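Local coordinates for anti-sigma-factor antagonist (stas) domain protein (Moorella thermoacetica, PDB 3ZXN), which is probably a STAS-domain component of the bacterial stressosome, a modular signalling complex thought to control secondary messenger signalling, at residues L8-D12 and Y13-A17; E58-T61 and R62-E66; S68-A71 and E72-G75; P85-A88 and I89-E93; M94-L98 and R99-T103. The protein carries 1 engineered substitution. All coordinates share one frame; numbering follows the deposited sequence. Where two conformers were deposited one is given.

Contact 1. Residues L8-D12 and Y13-A17; sequences LKVDD and YWVVA
Leu8 and Val15 exchange two backbone hydrogen bonds, Leu8 N to Val15 O at 2.9 Å and Val15 N to Leu8 O at 2.8 Å. Val10 and Tyr13 form the next such pair, and there the Val10 N to Tyr13 O bond is 2.7 Å long and nearly straight at 166°. Between them lies the non-hydrogen-bonded pair Lys9 and Trp14, whose side chains meet on one face of the sheet. Lys9 leaves the strand with chi1 at -160° and stays extended, running over the indole: CE lies above the six-membered ring of Trp14, 3.9 Å from its centroid, as a CH-pi contact, and NZ makes an off-centre cation-pi contact at 4.3 Å from the same centroid. The ammonium also bonds Ala42 O, so the indole is not its sole partner. On the other face Val10 CG2 meets Val15 CG2 at 4.1 Å, and Leu8 CB packs beside Val15 CB. Tyr13 holds the edge of its ring toward Val10 O and packs against Leu111 and Leu114 of helix 107-118, while Trp14 reaches helix 25-38. A type I' turn from Val10 to Tyr13 closes this tight two-residue beta hairpin, which forms one border of the STAS sheet.

Contact 2. Residues E58-T61 and R62-E66; sequences EFVT and RVLIE. Engineered in segment 58-61: Glu58 (natural residue Ser).
Val60 and Leu64, one turn apart, lie side by side and point the same way, with CG1 of Val60 4.0 Å from CD1 of Leu64. The methyl CG2 of Thr61 meets CD1 of Ile65 at 3.9 Å, the two side chains at an angle to each other. The hydroxyl of Thr61 is turned the other way, beside its own backbone N (chi1 -62°), where OG1 hydrogen-bonds Asp57 O just before the helix. Backbone bonds carry the turn itself. Ile65 N to Thr61 O is 2.8 Å and Leu64 N to Val60 O 2.9 Å, whereas Arg62 N to Glu58 O stretches to 3.3 Å, with the donor 38° above the carbonyl plane. This is the first part of helix 58-74, the crossover helix of a beta-alpha-beta unit between strands 45-49 and 78-81 of the STAS fold, and its buried flank meets helix 25-38 through Val63 and the loop after helix 85-93 through Thr61 and Ile65. The charged groups lie on the exposed flank. Arg62 bends at chi3 and brings NH1 to 3.9 Å from CD1 of Phe59, the guanidinium and ring planes standing 79° apart. The aliphatic CD of Arg62 rests 3.3 Å from Glu58 O. Glu58, an engineered replacement of the natural serine, holds OE2 6.5 Å from Arg62 NE, too far for a salt bridge.

Contact 3. Residues S68-A71 and E72-G75; sequences SRLA and ELLG
Glu72 and Arg69 join one turn apart in a salt bridge, NH1 of Arg69 to OE1 of Glu72 at 2.8 Å. As a hydrogen bond it is weak, the N-H...O angle being only 121°; the guanidinium and carboxylate planes are steeply inclined to each other. Arg69 points its CB away from residues 72-75 but folds back through bends at chi2 (-57°) and chi3 (-79°), whereas Glu72 extends from a CG anti to its own N; the two chains meet at an angle, and a single guanidinium nitrogen makes the bond. The same fold of Arg69 lays one face of its guanidinium over Leu73 CD1, and NH1 of Arg69 comes within 4.0 Å of Leu73 CG. Ala71, small and buried, shares the turn by backbone: Ala71 O takes a weak bond from Leu74 N at 3.1 Å, while the stronger bond of Leu74 N goes to Leu70 O at 2.8 Å. Gly75, with positive phi, ends the helix in a Schellman motif. The salt bridge lies on the exposed flank of helix 58-74. On the inner side Ser68 and Ala71 touch Phe78 of strand 78-81, and Leu70 and Leu74 reach Leu35 and Ile38 of helix 25-38.

Contact 4. Residues P85-A88 and I89-E93; sequences PAVA and ITLTE
Thr92 grips the carbonyl of Ala88 twice. Its OG1, placed beside the backbone N by a chi1 of -65°, turns back along the helix and donates to Ala88 O at 3.0 Å, while Thr92 N bonds Ala88 O at 3.2 Å. The two donors reach the oxygen from opposite faces of its carbonyl plane; the hydroxyl's donation to Ala88 O fixes its rotation. Thr90 has nearly the same conformer, which puts its OG1 3.2 Å from Ala86 O. In the apolar pair, Val87 has CG1 anti to its backbone N and Leu91 sets CG beside its own; the chains converge with Val87 CG1 only 3.6 Å from Leu91 CD1. This is helix 85-93, the crossover from strand 78-81 to strand 102-104 in the STAS fold, and here Val87 and Leu91 form its buried ridge and both touch Val56 in a loop. Replacing Leu91 with an alanine would probably leave Val87 CG1 without its mate and open a gap against Val56. Ile89 turns to the exposed side, where its CG1 lies 3.3 Å from Pro85 O. Ile89 N bonds Pro85 O at 3.1 Å, and Leu91 N gives Val87 O a nearly straight bond (173°). Ala88 faces Ile83, and the hydroxyl OG1 of Thr92 also lies against Leu98 CD1 of the following loop.

Contact 5. Residues M94-L98 and R99-T103; sequences MGLDL and RGMAT
Leu98 and Met101 form the close-packed side of this contact, lying alongside and pointing the same way, with CD2 of Leu98 3.9 Å from SD of Met101. With CG between its backbone N and carbonyl carbon (chi1 75°), Met101 brings SD beside Leu98; the bend at chi3 turns only the terminal methyl. CG of Met101 stands 3.5 Å from Asp97 O, and SD of Met101 4.2 Å from CG of Leu96. Leu98 CD2 also meets CG2 of Thr103 at 4.0 Å, their side chains roughly at right angles. Leu80 of strand 78-81 lies against Leu96, Leu98 and Met101, and helix 85-93 packs on Leu98. An alanine at Met101 is likely to take away the thioether that touches both Leu96 and Leu98 and leave a gap beside Leu80. The outer side is looser and polar. Asp97 OD1 receives a weak bond from Gly100 N at 3.4 Å, and Met101 N gives another weak one to Leu98 O at 3.3 Å. Arg99 extends away, its NE 7.0 Å from Asp97 OD1. A type I turn from Leu98 to Met101 thus reverses the chain after the Schellman end of helix 85-93 and leads into edge strand 102-104 of the STAS sheet.

In the fold
Contact 3 and contact 5 are largely surface contacts, while contacts 1, 2 and 4 are each buried on one side. Contacts 2 and 3 share helix 58-74: the first turns apolar residues inward, the second adds a surface salt bridge at the helix's far end. Contacts 1 and 5 belong to opposite edges of one sheet, their centres about 21 Å apart; the hairpin is held by strong backbone pairs, the turn by weak bonds and a sulfur-centred apolar cluster. Leu91 of contact 4 packs on Thr61 and Leu64 of contact 2, Met94 and Leu96 of contact 5 touch Thr61 and Ile65, and Leu98 rests on Thr92, so contacts 2, 4 and 5 meet in one largely apolar region that includes two threonine hydroxyls.

Contact 1. Residues L8-D12 and Y13-A17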
loop_
_atom_site.group_PDB
_atom_site.type_symbol
_atom_site.label_atom_id
_atom_site.label_comp_id
_atom_site.label_asym_id
_atom_site.label_seq_id
_atom_site.Cartn_x
_atom_site.Cartn_y
_atom_site.Cartn_z
ATOM N N LEU A 8 8.418 3.011 -7.113
ATOM C CA LEU A 8 9.515 3.945 -6.853
ATOM C C LEU A 8 10.230 3.639 -5.536
ATOM O O LEU A 8 9.662 3.036 -4.631
ATOM C CB LEU A 8 8.981 5.391 -6.795
ATOM C CG LEU A 8 8.008 5.818 -7.906
ATOM C CD1 LEU A 8 7.464 7.233 -7.681
ATOM C CD2 LEU A 8 8.660 5.702 -9.275
ATOM N N LYS A 9 11.477 4.078 -5.428
ATOM C CA LYS A 9 12.184 4.017 -4.159
ATOM C C LYS A 9 12.702 5.407 -3.829
ATOM O O LYS A 9 13.392 6.024 -4.636
ATOM C CB LYS A 9 13.338 3.008 -4.215
ATOM C CG LYS A 9 13.806 2.543 -2.835
ATOM C CD LYS A 9 14.712 1.324 -2.920
ATOM C CE LYS A 9 14.729 0.568 -1.595
ATOM N NZ LYS A 9 15.666 -0.592 -1.612
ATOM N N VAL A 10 12.340 5.917 -2.659
ATOM C CA VAL A 10 12.797 7.240 -2.245
ATOM C C VAL A 10 13.395 7.169 -0.849
ATOM O O VAL A 10 12.719 6.771 0.091
ATOM C CB VAL A 10 11.651 8.286 -2.221
ATOM C CG1 VAL A 10 12.226 9.704 -1.980
ATOM C CG2 VAL A 10 10.850 8.242 -3.516
ATOM N N ASP A 11 14.657 7.580 -0.708
ATOM C CA ASP A 11 15.321 7.526 0.589
ATOM C C ASP A 11 15.115 6.146 1.233
ATOM O O ASP A 11 14.849 6.054 2.427
ATOM C CB ASP A 11 14.776 8.613 1.531
ATOM C CG ASP A 11 14.947 10.022 0.969
ATOM O OD1 ASP A 11 15.840 10.220 0.115
ATOM O OD2 ASP A 11 14.183 10.926 1.380
ATOM N N ASP A 12 15.226 5.093 0.426
ATOM C CA ASP A 12 15.082 3.700 0.890
ATOM C C ASP A 12 13.658 3.263 1.233
ATOM O O ASP A 12 13.462 2.158 1.749
ATOM C CB ASP A 12 15.989 3.397 2.085
ATOM C CG ASP A 12 17.454 3.361 1.708
ATOM O OD1 ASP A 12 17.772 2.913 0.583
ATOM O OD2 ASP A 12 18.283 3.787 2.541
ATOM N N TYR A 13 12.678 4.123 0.964
ATOM C CA TYR A 13 11.268 3.755 1.113
ATOM C C TYR A 13 10.656 3.426 -0.243
ATOM O O TYR A 13 10.855 4.155 -1.219
ATOM C CB TYR A 13 10.475 4.883 1.784
ATOM C CG TYR A 13 10.824 5.072 3.239
ATOM C CD1 TYR A 13 10.179 4.339 4.220
ATOM C CD2 TYR A 13 11.810 5.975 3.632
ATOM C CE1 TYR A 13 10.492 4.496 5.555
ATOM C CE2 TYR A 13 12.137 6.141 4.975
ATOM C CZ TYR A 13 11.471 5.394 5.929
ATOM O OH TYR A 13 11.770 5.534 7.266
ATOM N N TRP A 14 9.926 2.311 -0.305
ATOM C CA TRP A 14 9.177 1.961 -1.492
ATOM C C TRP A 14 7.964 2.859 -1.536
ATOM O O TRP A 14 7.308 3.053 -0.514
ATOM C CB TRP A 14 8.693 0.490 -1.400
ATOM C CG TRP A 14 9.820 -0.506 -1.249
ATOM C CD1 TRP A 14 10.184 -1.184 -0.109
ATOM C CD2 TRP A 14 10.724 -0.928 -2.270
ATOM N NE1 TRP A 14 11.259 -2.008 -0.368
ATOM C CE2 TRP A 14 11.606 -1.873 -1.688
ATOM C CE3 TRP A 14 10.865 -0.613 -3.625
ATOM C CZ2 TRP A 14 12.616 -2.496 -2.414
ATOM C CZ3 TRP A 14 11.879 -1.233 -4.345
ATOM C CH2 TRP A 14 12.738 -2.164 -3.736
ATOM N N VAL A 15 7.674 3.403 -2.718
ATOM C CA VAL A 15 6.521 4.268 -2.930
ATOM C C VAL A 15 5.750 3.831 -4.176
ATOM O O VAL A 15 6.331 3.668 -5.260
ATOM C CB VAL A 15 6.935 5.767 -3.120
ATOM C CG1 VAL A 15 5.734 6.575 -3.538
ATOM C CG2 VAL A 15 7.569 6.333 -1.852
ATOM N N VAL A 16 4.446 3.629 -4.012
ATOM C CA VAL A 16 3.588 3.152 -5.086
ATOM C C VAL A 16 2.278 3.934 -5.091
ATOM O O VAL A 16 1.682 4.154 -4.040
ATOM C CB VAL A 16 3.220 1.644 -4.888
ATOM C CG1 VAL A 16 2.179 1.201 -5.913
ATOM C CG2 VAL A 16 4.463 0.770 -4.962
ATOM N N ALA A 17 1.825 4.349 -6.269
ATOM C CA ALA A 17 0.479 4.897 -6.389
ATOM C C ALA A 17 -0.317 4.057 -7.368
ATOM O O ALA A 17 0.080 3.877 -8.515
ATOM C CB ALA A 17 0.505 6.366 -6.830
#

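Contact 2. Residues E58-T61 and R62-E66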
loop_
_atom_site.group_PDB
_atom_site.type_symbol
_atom_site.label_atom_id
_atom_site.label_comp_id
_atom_site.label_asym_id
_atom_site.label_seq_id
_atom_site.Cartn_x
_atom_site.Cartn_y
_atom_site.Cartn_z
ATOM N N GLU A 58 -13.375 -5.889 -4.739
ATOM C CA GLU A 58 -13.135 -7.026 -3.865
ATOM C C GLU A 58 -11.762 -7.607 -4.193
ATOM O O GLU A 58 -11.088 -8.166 -3.326
ATOM C CB GLU A 58 -14.225 -8.079 -4.069
ATOM C CG GLU A 58 -14.534 -8.911 -2.837
ATOM C CD GLU A 58 -15.922 -9.527 -2.893
ATOM O OE1 GLU A 58 -16.844 -8.865 -3.418
ATOM O OE2 GLU A 58 -16.092 -10.672 -2.419
ATOM N N PHE A 59 -11.360 -7.465 -5.454
ATOM C CA PHE A 59 -10.054 -7.923 -5.917
ATOM C C PHE A 59 -8.924 -7.082 -5.324
ATOM O O PHE A 59 -7.994 -7.619 -4.723
ATOM C CB PHE A 59 -9.971 -7.880 -7.446
ATOM C CG PHE A 59 -10.914 -8.824 -8.135
ATOM C CD1 PHE A 59 -10.607 -10.174 -8.252
ATOM C CD2 PHE A 59 -12.107 -8.364 -8.677
ATOM C CE1 PHE A 59 -11.476 -11.049 -8.890
ATOM C CE2 PHE A 59 -12.978 -9.232 -9.318
ATOM C CZ PHE A 59 -12.660 -10.576 -9.424
ATOM N N VAL A 60 -9.005 -5.767 -5.505
ATOM C CA VAL A 60 -8.008 -4.856 -4.948
ATOM C C VAL A 60 -7.880 -5.039 -3.443
ATOM O O VAL A 60 -6.771 -5.051 -2.903
ATOM C CB VAL A 60 -8.350 -3.383 -5.259
ATOM C CG1 VAL A 60 -7.459 -2.434 -4.447
ATOM C CG2 VAL A 60 -8.207 -3.113 -6.745
ATOM N N THR A 61 -9.015 -5.192 -2.770
ATOM C CA THR A 61 -9.019 -5.364 -1.325
ATOM C C THR A 61 -8.179 -6.569 -0.913
ATOM O O THR A 61 -7.415 -6.514 0.054
ATOM C CB THR A 61 -10.444 -5.541 -0.768
ATOM O OG1 THR A 61 -11.215 -4.365 -1.032
ATOM C CG2 THR A 61 -10.393 -5.773 0.741
ATOM N N ARG A 62 -8.334 -7.666 -1.643
ATOM C CA ARG A 62 -7.628 -8.894 -1.293
ATOM C C ARG A 62 -6.134 -8.728 -1.520
ATOM O O ARG A 62 -5.331 -9.210 -0.732
ATOM C CB ARG A 62 -8.192 -10.100 -2.058
ATOM C CG ARG A 62 -9.535 -10.580 -1.504
ATOM C CD ARG A 62 -10.398 -11.291 -2.560
ATOM N NE ARG A 62 -9.911 -12.628 -2.894
ATOM C CZ ARG A 62 -9.409 -12.970 -4.079
ATOM N NH1 ARG A 62 -9.331 -12.071 -5.056
ATOM N NH2 ARG A 62 -8.990 -14.212 -4.290
ATOM N N VAL A 63 -5.770 -8.038 -2.594
ATOM C CA VAL A 63 -4.378 -7.678 -2.840
ATOM C C VAL A 63 -3.790 -6.831 -1.698
ATOM O O VAL A 63 -2.670 -7.081 -1.234
ATOM C CB VAL A 63 -4.234 -6.938 -4.165
ATOM C CG1 VAL A 63 -2.941 -6.143 -4.188
ATOM C CG2 VAL A 63 -4.301 -7.927 -5.331
ATOM N N LEU A 64 -4.550 -5.831 -1.247
ATOM C CA LEU A 64 -4.127 -5.019 -0.111
ATOM C C LEU A 64 -4.029 -5.823 1.185
ATOM O O LEU A 64 -3.125 -5.593 1.983
ATOM C CB LEU A 64 -5.037 -3.805 0.078
ATOM C CG LEU A 64 -4.981 -2.784 -1.059
ATOM C CD1 LEU A 64 -6.009 -1.680 -0.834
ATOM C CD2 LEU A 64 -3.568 -2.192 -1.175
ATOM N N ILE A 65 -4.947 -6.764 1.406
ATOM C CA ILE A 65 -4.830 -7.610 2.591
ATOM C C ILE A 65 -3.567 -8.484 2.527
ATOM O O ILE A 65 -2.881 -8.660 3.538
ATOM C CB ILE A 65 -6.100 -8.486 2.838
ATOM C CG1 ILE A 65 -7.328 -7.609 3.093
ATOM C CG2 ILE A 65 -5.884 -9.425 4.017
ATOM C CD1 ILE A 65 -8.663 -8.373 3.082
ATOM N N GLU A 66 -3.252 -9.028 1.353
ATOM C CA GLU A 66 -2.076 -9.885 1.228
ATOM C C GLU A 66 -0.781 -9.085 1.390
ATOM O O GLU A 66 0.121 -9.488 2.120
ATOM C CB GLU A 66 -2.102 -10.645 -0.096
ATOM C CG GLU A 66 -3.229 -11.676 -0.164
ATOM C CD GLU A 66 -3.348 -12.335 -1.523
ATOM O OE1 GLU A 66 -2.350 -12.353 -2.272
ATOM O OE2 GLU A 66 -4.447 -12.825 -1.844
#

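Contact 3. Residues S68-A71 and E72-G75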
loop_
_atom_site.group_PDB
_atom_site.type_symbol
_atom_site.label_atom_id
_atom_site.label_comp_id
_atom_site.label_asym_id
_atom_site.label_seq_id
_atom_site.Cartn_x
_atom_site.Cartn_y
_atom_site.Cartn_z
ATOM N N SER A 68 -0.393 -6.314 2.998
ATOM C CA SER A 68 -0.351 -5.967 4.414
ATOM C C SER A 68 0.166 -7.121 5.293
ATOM O O SER A 68 1.043 -6.930 6.146
ATOM C CB SER A 68 -1.746 -5.534 4.878
ATOM O OG SER A 68 -1.759 -5.242 6.262
ATOM N N ARG A 69 -0.370 -8.319 5.087
ATOM C CA ARG A 69 0.078 -9.471 5.871
ATOM C C ARG A 69 1.549 -9.789 5.656
ATOM O O ARG A 69 2.270 -10.105 6.600
ATOM C CB ARG A 69 -0.755 -10.724 5.546
ATOM C CG ARG A 69 -2.053 -10.848 6.316
ATOM C CD ARG A 69 -1.825 -10.837 7.826
ATOM N NE ARG A 69 -1.369 -12.121 8.363
ATOM C CZ ARG A 69 -0.228 -12.297 9.025
ATOM N NH1 ARG A 69 0.599 -11.272 9.229
ATOM N NH2 ARG A 69 0.090 -13.502 9.484
ATOM N N LEU A 70 1.977 -9.765 4.400
ATOM C CA LEU A 70 3.368 -10.059 4.079
ATOM C C LEU A 70 4.302 -8.987 4.645
ATOM O O LEU A 70 5.354 -9.296 5.214
ATOM C CB LEU A 70 3.553 -10.236 2.568
ATOM C CG LEU A 70 3.024 -11.598 2.063
ATOM C CD1 LEU A 70 2.837 -11.602 0.564
ATOM C CD2 LEU A 70 3.969 -12.710 2.486
ATOM N N ALA A 71 3.911 -7.722 4.502
ATOM C CA ALA A 71 4.738 -6.643 5.040
ATOM C C ALA A 71 4.983 -6.883 6.521
ATOM O O ALA A 71 6.108 -6.771 7.009
ATOM C CB ALA A 71 4.086 -5.243 4.807
ATOM N N GLU A 72 3.923 -7.220 7.238
ATOM C CA GLU A 72 4.034 -7.508 8.658
ATOM C C GLU A 72 5.007 -8.685 8.930
ATOM O O GLU A 72 5.845 -8.620 9.832
ATOM C CB GLU A 72 2.643 -7.796 9.217
ATOM C CG GLU A 72 2.611 -8.421 10.588
ATOM C CD GLU A 72 1.187 -8.613 11.081
ATOM O OE1 GLU A 72 0.258 -8.634 10.238
ATOM O OE2 GLU A 72 0.995 -8.734 12.311
ATOM N N LEU A 73 4.904 -9.746 8.140
ATOM C CA LEU A 73 5.806 -10.905 8.297
ATOM C C LEU A 73 7.247 -10.534 7.980
ATOM O O LEU A 73 8.184 -11.089 8.552
ATOM C CB LEU A 73 5.356 -12.063 7.395
ATOM C CG LEU A 73 4.072 -12.756 7.855
ATOM C CD1 LEU A 73 3.491 -13.638 6.752
ATOM C CD2 LEU A 73 4.334 -13.576 9.124
ATOM N N LEU A 74 7.412 -9.571 7.071
ATOM C CA LEU A 74 8.729 -9.143 6.633
ATOM C C LEU A 74 9.349 -8.091 7.559
ATOM O O LEU A 74 10.498 -7.716 7.393
ATOM C CB LEU A 74 8.652 -8.602 5.204
ATOM C CG LEU A 74 8.354 -9.631 4.116
ATOM C CD1 LEU A 74 8.038 -8.951 2.783
ATOM C CD2 LEU A 74 9.525 -10.607 3.978
ATOM N N GLY A 75 8.585 -7.625 8.535
ATOM C CA GLY A 75 9.041 -6.566 9.413
ATOM C C GLY A 75 9.159 -5.247 8.666
ATOM O O GLY A 75 9.936 -4.370 9.049
#

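Contact 4. Residues P85-A88 and I89-E93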
loop_
_atom_site.group_PDB
_atom_site.type_symbol
_atom_site.label_atom_id
_atom_site.label_comp_id
_atom_site.label_asym_id
_atom_site.label_seq_id
_atom_site.Cartn_x
_atom_site.Cartn_y
_atom_site.Cartn_z
ATOM N N PRO A 85 -13.635 8.534 2.741
ATOM C CA PRO A 85 -14.631 7.897 3.608
ATOM C C PRO A 85 -15.366 6.715 2.961
ATOM O O PRO A 85 -15.465 5.658 3.576
ATOM C CB PRO A 85 -15.606 9.042 3.906
ATOM C CG PRO A 85 -14.715 10.261 3.926
ATOM C CD PRO A 85 -13.660 10.009 2.859
ATOM N N ALA A 86 -15.870 6.878 1.746
ATOM C CA ALA A 86 -16.661 5.810 1.134
ATOM C C ALA A 86 -15.812 4.554 0.929
ATOM O O ALA A 86 -16.287 3.426 1.081
ATOM C CB ALA A 86 -17.257 6.278 -0.183
ATOM N N VAL A 87 -14.548 4.757 0.585
ATOM C CA VAL A 87 -13.638 3.641 0.348
ATOM C C VAL A 87 -13.199 2.993 1.660
ATOM O O VAL A 87 -12.975 1.789 1.710
ATOM C CB VAL A 87 -12.418 4.096 -0.462
ATOM C CG1 VAL A 87 -11.357 3.008 -0.500
ATOM C CG2 VAL A 87 -12.851 4.485 -1.864
ATOM N N ALA A 88 -13.082 3.783 2.723
ATOM C CA ALA A 88 -12.751 3.222 4.028
ATOM C C ALA A 88 -13.843 2.254 4.458
ATOM O O ALA A 88 -13.565 1.204 5.035
ATOM C CB ALA A 88 -12.578 4.327 5.064
ATOM N N ILE A 89 -15.088 2.617 4.172
ATOM C CA ILE A 89 -16.228 1.760 4.487
ATOM C C ILE A 89 -16.129 0.422 3.758
ATOM O O ILE A 89 -16.255 -0.641 4.358
ATOM C CB ILE A 89 -17.570 2.437 4.105
ATOM C CG1 ILE A 89 -17.783 3.718 4.913
ATOM C CG2 ILE A 89 -18.725 1.487 4.321
ATOM C CD1 ILE A 89 -17.703 3.510 6.399
ATOM N N THR A 90 -15.909 0.493 2.455
ATOM C CA THR A 90 -15.837 -0.698 1.618
ATOM C C THR A 90 -14.687 -1.612 2.013
ATOM O O THR A 90 -14.883 -2.809 2.202
ATOM C CB THR A 90 -15.668 -0.314 0.150
ATOM O OG1 THR A 90 -16.744 0.550 -0.237
ATOM C CG2 THR A 90 -15.663 -1.563 -0.728
ATOM N N LEU A 91 -13.484 -1.048 2.135
ATOM C CA LEU A 91 -12.315 -1.836 2.541
ATOM C C LEU A 91 -12.541 -2.618 3.841
ATOM O O LEU A 91 -12.196 -3.803 3.952
ATOM C CB LEU A 91 -11.088 -0.926 2.702
ATOM C CG LEU A 91 -10.548 -0.317 1.403
ATOM C CD1 LEU A 91 -9.486 0.769 1.674
ATOM C CD2 LEU A 91 -9.995 -1.418 0.499
ATOM N N THR A 92 -13.097 -1.935 4.833
ATOM C CA THR A 92 -13.353 -2.534 6.133
ATOM C C THR A 92 -14.403 -3.651 6.009
ATOM O O THR A 92 -14.308 -4.675 6.672
ATOM C CB THR A 92 -13.826 -1.463 7.141
ATOM O OG1 THR A 92 -12.766 -0.528 7.381
ATOM C CG2 THR A 92 -14.234 -2.093 8.459
ATOM N N GLU A 93 -15.391 -3.442 5.147
ATOM C CA GLU A 93 -16.461 -4.415 4.958
ATOM C C GLU A 93 -15.939 -5.651 4.256
ATOM O O GLU A 93 -16.481 -6.742 4.413
ATOM C CB GLU A 93 -17.616 -3.809 4.157
ATOM C CG GLU A 93 -18.479 -2.851 4.961
ATOM C CD GLU A 93 -19.552 -2.179 4.122
ATOM O OE1 GLU A 93 -19.485 -2.277 2.875
ATOM O OE2 GLU A 93 -20.459 -1.549 4.712
#

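Contact 5. Residues M94-L98 and R99-T103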
loop_
_atom_site.group_PDB
_atom_site.type_symbol
_atom_site.label_atom_id
_atom_site.label_comp_id
_atom_site.label_asym_id
_atom_site.label_seq_id
_atom_site.Cartn_x
_atom_site.Cartn_y
_atom_site.Cartn_z
ATOM N N MET A 94 -14.873 -5.481 3.485
ATOM C CA MET A 94 -14.287 -6.605 2.770
ATOM C C MET A 94 -13.143 -7.282 3.541
ATOM O O MET A 94 -12.478 -8.167 3.008
ATOM C CB MET A 94 -13.851 -6.168 1.365
ATOM C CG MET A 94 -15.032 -5.783 0.463
ATOM S SD MET A 94 -14.585 -4.948 -1.081
ATOM C CE MET A 94 -16.182 -4.901 -1.902
ATOM N N GLY A 95 -12.911 -6.861 4.787
ATOM C CA GLY A 95 -11.962 -7.541 5.662
ATOM C C GLY A 95 -10.613 -6.880 5.971
ATOM O O GLY A 95 -9.790 -7.446 6.703
ATOM N N LEU A 96 -10.368 -5.692 5.427
ATOM C CA LEU A 96 -9.104 -4.997 5.714
ATOM C C LEU A 96 -9.234 -4.207 7.021
ATOM O O LEU A 96 -10.092 -3.334 7.135
ATOM C CB LEU A 96 -8.709 -4.072 4.548
ATOM C CG LEU A 96 -7.318 -3.406 4.598
ATOM C CD1 LEU A 96 -6.220 -4.450 4.528
ATOM C CD2 LEU A 96 -7.140 -2.398 3.471
ATOM N N ASP A 97 -8.394 -4.509 8.006
ATOM C CA ASP A 97 -8.489 -3.832 9.294
ATOM C C ASP A 97 -7.834 -2.446 9.241
ATOM O O ASP A 97 -6.643 -2.299 9.521
ATOM C CB ASP A 97 -7.853 -4.662 10.405
ATOM C CG ASP A 97 -7.875 -3.951 11.740
ATOM O OD1 ASP A 97 -8.772 -3.101 11.955
ATOM O OD2 ASP A 97 -6.987 -4.230 12.570
ATOM N N LEU A 98 -8.612 -1.435 8.881
ATOM C CA LEU A 98 -8.060 -0.076 8.755
ATOM C C LEU A 98 -7.645 0.538 10.090
ATOM O O LEU A 98 -6.641 1.244 10.158
ATOM C CB LEU A 98 -9.031 0.834 8.006
ATOM C CG LEU A 98 -9.057 0.542 6.506
ATOM C CD1 LEU A 98 -9.998 1.507 5.766
ATOM C CD2 LEU A 98 -7.629 0.592 5.934
ATOM N N ARG A 99 -8.402 0.252 11.150
ATOM C CA ARG A 99 -8.113 0.838 12.457
ATOM C C ARG A 99 -6.766 0.431 12.996
ATOM O O ARG A 99 -6.045 1.249 13.592
ATOM C CB ARG A 99 -9.161 0.460 13.491
ATOM C CG ARG A 99 -9.034 1.253 14.790
ATOM C CD ARG A 99 -10.116 0.827 15.779
ATOM N NE ARG A 99 -10.007 1.543 17.043
ATOM C CZ ARG A 99 -10.790 1.319 18.092
ATOM N NH1 ARG A 99 -11.740 0.386 18.033
ATOM N NH2 ARG A 99 -10.623 2.019 19.204
ATOM N N GLY A 100 -6.439 -0.837 12.796
ATOM C CA GLY A 100 -5.224 -1.399 13.348
ATOM C C GLY A 100 -4.004 -1.251 12.459
ATOM O O GLY A 100 -2.939 -1.760 12.797
ATOM N N MET A 101 -4.138 -0.569 11.324
ATOM C CA MET A 101 -2.977 -0.385 10.459
ATOM C C MET A 101 -2.641 1.094 10.280
ATOM O O MET A 101 -3.470 1.959 10.558
ATOM C CB MET A 101 -3.173 -1.071 9.111
ATOM C CG MET A 101 -4.112 -0.370 8.173
ATOM S SD MET A 101 -4.261 -1.257 6.598
ATOM C CE MET A 101 -2.674 -0.964 5.852
ATOM N N ALA A 102 -1.420 1.365 9.835
ATOM C CA ALA A 102 -0.988 2.738 9.596
ATOM C C ALA A 102 -1.620 3.254 8.303
ATOM O O ALA A 102 -1.452 2.665 7.235
ATOM C CB ALA A 102 0.527 2.809 9.519
ATOM N N THR A 103 -2.380 4.339 8.403
ATOM C CA THR A 103 -2.904 4.986 7.213
ATOM C C THR A 103 -2.533 6.485 7.278
ATOM O O THR A 103 -2.315 7.022 8.359
ATOM C CB THR A 103 -4.441 4.797 7.043
ATOM O OG1 THR A 103 -5.141 5.393 8.141
ATOM C CG2 THR A 103 -4.839 3.287 6.941
#